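Local coordinates for protein fanconi-associated nuclease 1 homolog (Pseudomonas aeruginosa, PDB 5Y7Q) that belongs to the FAN1 family of nucleases, joining an HTH domain and a SAP domain to a VRR-NUC domain, at residues G460-G465 and H507-F512. Numbering follows the deposited sequence.
Sequences GRLEDG and HLRAWF
Gly-460 and Arg-509 meet where the turn after helix 452-460 packs against helix 505-517, in the VRR-NUC region. This is loop-on-helix packing, about 18 Å at the nearest atom from the bound nucleic acid. The backbone N of Gly-460 lies 3.6 Å from Arg-509 NH1, obliquely to the guanidinium; Arg-509 NH1 is held by a salt bridge to Glu-456, one turn before Gly-460 on helix 452-460.

Leu-462 carries the apolar part of the contact, and its CA comes within 7.1 Å of the Arg-509 CA, the nearest such pair between the segments. With CG anti to its carbonyl carbon (chi1 -66°), the side chain reaches the helix and divides its two methyls. CD1 rests on the backbone of helix 505-517, 3.6 Å from Arg-509 N, and also approaches Phe-512 CD2, whereas CD2 packs on Leu-508 CD1 at 3.8 Å. The two leucines cross at about a right angle. Tyr-467 and Leu-418 add further contacts to Leu-462, and Phe-415 stacks edge-to-face with Phe-512, consistent with a small buried core.

Glu-463 closes the turn through its backbone N, which donates to Gly-460 O at 2.7 Å. Bent at chi2 (-61°), its side chain brings OE2 over one face of the Arg-509 guanidinium, the carboxylate and guanidinium planes 26° apart. OE2 stands above the guanidinium rather than in front of a donor, which makes this salt bridge an electrostatic pairing and not a directed hydrogen bond: Glu-463 OE2 is 3.2 Å from Arg-509 NH2.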
loop_
_atom_site.group_PDB
_atom_site.type_symbol
_atom_site.label_atom_id
_atom_site.label_comp_id
_atom_site.label_asym_id
_atom_site.label_seq_id
_atom_site.Cartn_x
_atom_site.Cartn_y
_atom_site.Cartn_z
ATOM N N GLY A 460 -10.312 -28.045 -4.931
ATOM C CA GLY A 460 -10.885 -29.318 -5.311
ATOM C C GLY A 460 -12.105 -29.180 -6.195
ATOM O O GLY A 460 -12.278 -29.962 -7.130
ATOM N N ARG A 461 -12.940 -28.160 -5.954
ATOM C CA ARG A 461 -14.151 -28.019 -6.763
ATOM C C ARG A 461 -13.844 -27.887 -8.251
ATOM O O ARG A 461 -14.771 -27.975 -9.064
ATOM C CB ARG A 461 -14.989 -26.816 -6.323
ATOM C CG ARG A 461 -15.143 -26.656 -4.819
ATOM C CD ARG A 461 -16.232 -25.649 -4.445
ATOM N NE ARG A 461 -17.511 -26.316 -4.215
ATOM C CZ ARG A 461 -18.535 -25.780 -3.556
ATOM N NH1 ARG A 461 -18.435 -24.551 -3.049
ATOM N NH2 ARG A 461 -19.658 -26.479 -3.399
ATOM N N LEU A 462 -12.574 -27.682 -8.620
ATOM C CA LEU A 462 -12.191 -27.677 -10.023
ATOM C C LEU A 462 -12.191 -29.081 -10.642
ATOM O O LEU A 462 -12.335 -29.203 -11.865
ATOM C CB LEU A 462 -10.810 -27.036 -10.173
ATOM C CG LEU A 462 -10.557 -25.558 -9.871
ATOM C CD1 LEU A 462 -9.063 -25.288 -9.830
ATOM C CD2 LEU A 462 -11.210 -24.655 -10.900
ATOM N N GLU A 463 -12.028 -30.138 -9.831
ATOM C CA GLU A 463 -11.953 -31.508 -10.344
ATOM C C GLU A 463 -13.339 -32.079 -10.653
ATOM O O GLU A 463 -13.520 -32.762 -11.670
ATOM C CB GLU A 463 -11.199 -32.397 -9.347
ATOM C CG GLU A 463 -9.966 -31.718 -8.709
ATOM C CD GLU A 463 -8.878 -31.297 -9.719
ATOM O OE1 GLU A 463 -8.131 -32.187 -10.168
ATOM O OE2 GLU A 463 -8.748 -30.088 -10.049
ATOM N N ASP A 464 -14.327 -31.818 -9.797
ATOM C CA ASP A 464 -15.724 -32.037 -10.152
ATOM C C ASP A 464 -16.227 -30.836 -10.950
ATOM O O ASP A 464 -15.457 -29.966 -11.371
ATOM C CB ASP A 464 -16.558 -32.275 -8.904
ATOM C CG ASP A 464 -15.837 -31.872 -7.652
ATOM O OD1 ASP A 464 -14.611 -32.107 -7.583
ATOM O OD2 ASP A 464 -16.489 -31.322 -6.740
ATOM N N GLY A 465 -17.537 -30.772 -11.190
ATOM C CA GLY A 465 -18.057 -29.641 -11.940
ATOM C C GLY A 465 -18.344 -28.417 -11.102
ATOM O O GLY A 465 -18.413 -27.305 -11.645
ATOM N N HIS A 507 -6.171 -25.515 -16.469
ATOM C CA HIS A 507 -5.478 -24.230 -16.514
ATOM C C HIS A 507 -5.763 -23.409 -15.265
ATOM O O HIS A 507 -4.855 -22.776 -14.710
ATOM C CB HIS A 507 -5.878 -23.444 -17.758
ATOM C CG HIS A 507 -5.426 -24.069 -19.035
ATOM N ND1 HIS A 507 -5.759 -23.561 -20.272
ATOM C CD2 HIS A 507 -4.679 -25.175 -19.267
ATOM C CE1 HIS A 507 -5.231 -24.327 -21.211
ATOM N NE2 HIS A 507 -4.569 -25.310 -20.627
ATOM N N LEU A 508 -7.023 -23.391 -14.819
ATOM C CA LEU A 508 -7.351 -22.659 -13.604
ATOM C C LEU A 508 -6.538 -23.172 -12.437
ATOM O O LEU A 508 -5.947 -22.387 -11.693
ATOM C CB LEU A 508 -8.834 -22.774 -13.285
ATOM C CG LEU A 508 -9.725 -21.846 -14.093
ATOM C CD1 LEU A 508 -11.033 -21.730 -13.378
ATOM C CD2 LEU A 508 -9.074 -20.518 -14.248
ATOM N N ARG A 509 -6.480 -24.485 -12.272
ATOM C CA ARG A 509 -5.661 -25.039 -11.206
ATOM C C ARG A 509 -4.205 -24.625 -11.364
ATOM O O ARG A 509 -3.568 -24.214 -10.391
ATOM C CB ARG A 509 -5.793 -26.562 -11.171
ATOM C CG ARG A 509 -4.772 -27.229 -10.304
ATOM C CD ARG A 509 -5.379 -28.431 -9.653
ATOM N NE ARG A 509 -6.009 -28.092 -8.379
ATOM C CZ ARG A 509 -6.521 -28.995 -7.548
ATOM N NH1 ARG A 509 -7.071 -28.612 -6.409
ATOM N NH2 ARG A 509 -6.478 -30.289 -7.861
ATOM N N ALA A 510 -3.660 -24.712 -12.580
ATOM C CA ALA A 510 -2.257 -24.351 -12.772
ATOM C C ALA A 510 -1.997 -22.911 -12.318
ATOM O O ALA A 510 -1.134 -22.654 -11.465
ATOM C CB ALA A 510 -1.863 -24.556 -14.233
ATOM N N TRP A 511 -2.768 -21.963 -12.852
ATOM C CA TRP A 511 -2.611 -20.570 -12.455
ATOM C C TRP A 511 -2.768 -20.400 -10.950
ATOM O O TRP A 511 -1.947 -19.749 -10.301
ATOM C CB TRP A 511 -3.618 -19.693 -13.198
ATOM C CG TRP A 511 -3.428 -19.716 -14.652
ATOM C CD1 TRP A 511 -2.244 -19.874 -15.329
ATOM C CD2 TRP A 511 -4.445 -19.630 -15.638
ATOM N NE1 TRP A 511 -2.470 -19.877 -16.687
ATOM C CE2 TRP A 511 -3.816 -19.732 -16.903
ATOM C CE3 TRP A 511 -5.829 -19.487 -15.584
ATOM C CZ2 TRP A 511 -4.528 -19.678 -18.094
ATOM C CZ3 TRP A 511 -6.534 -19.430 -16.770
ATOM C CH2 TRP A 511 -5.884 -19.527 -18.010
ATOM N N PHE A 512 -3.817 -20.987 -10.375
ATOM C CA PHE A 512 -4.130 -20.756 -8.964
ATOM C C PHE A 512 -3.008 -21.251 -8.057
ATOM O O PHE A 512 -2.652 -20.591 -7.067
ATOM C CB PHE A 512 -5.461 -21.425 -8.611
ATOM C CG PHE A 512 -6.653 -20.761 -9.249
ATOM C CD1 PHE A 512 -6.496 -19.606 -10.020
ATOM C CD2 PHE A 512 -7.923 -21.263 -9.062
ATOM C CE1 PHE A 512 -7.582 -18.981 -10.618
ATOM C CE2 PHE A 512 -9.017 -20.630 -9.642
ATOM C CZ PHE A 512 -8.849 -19.495 -10.424
#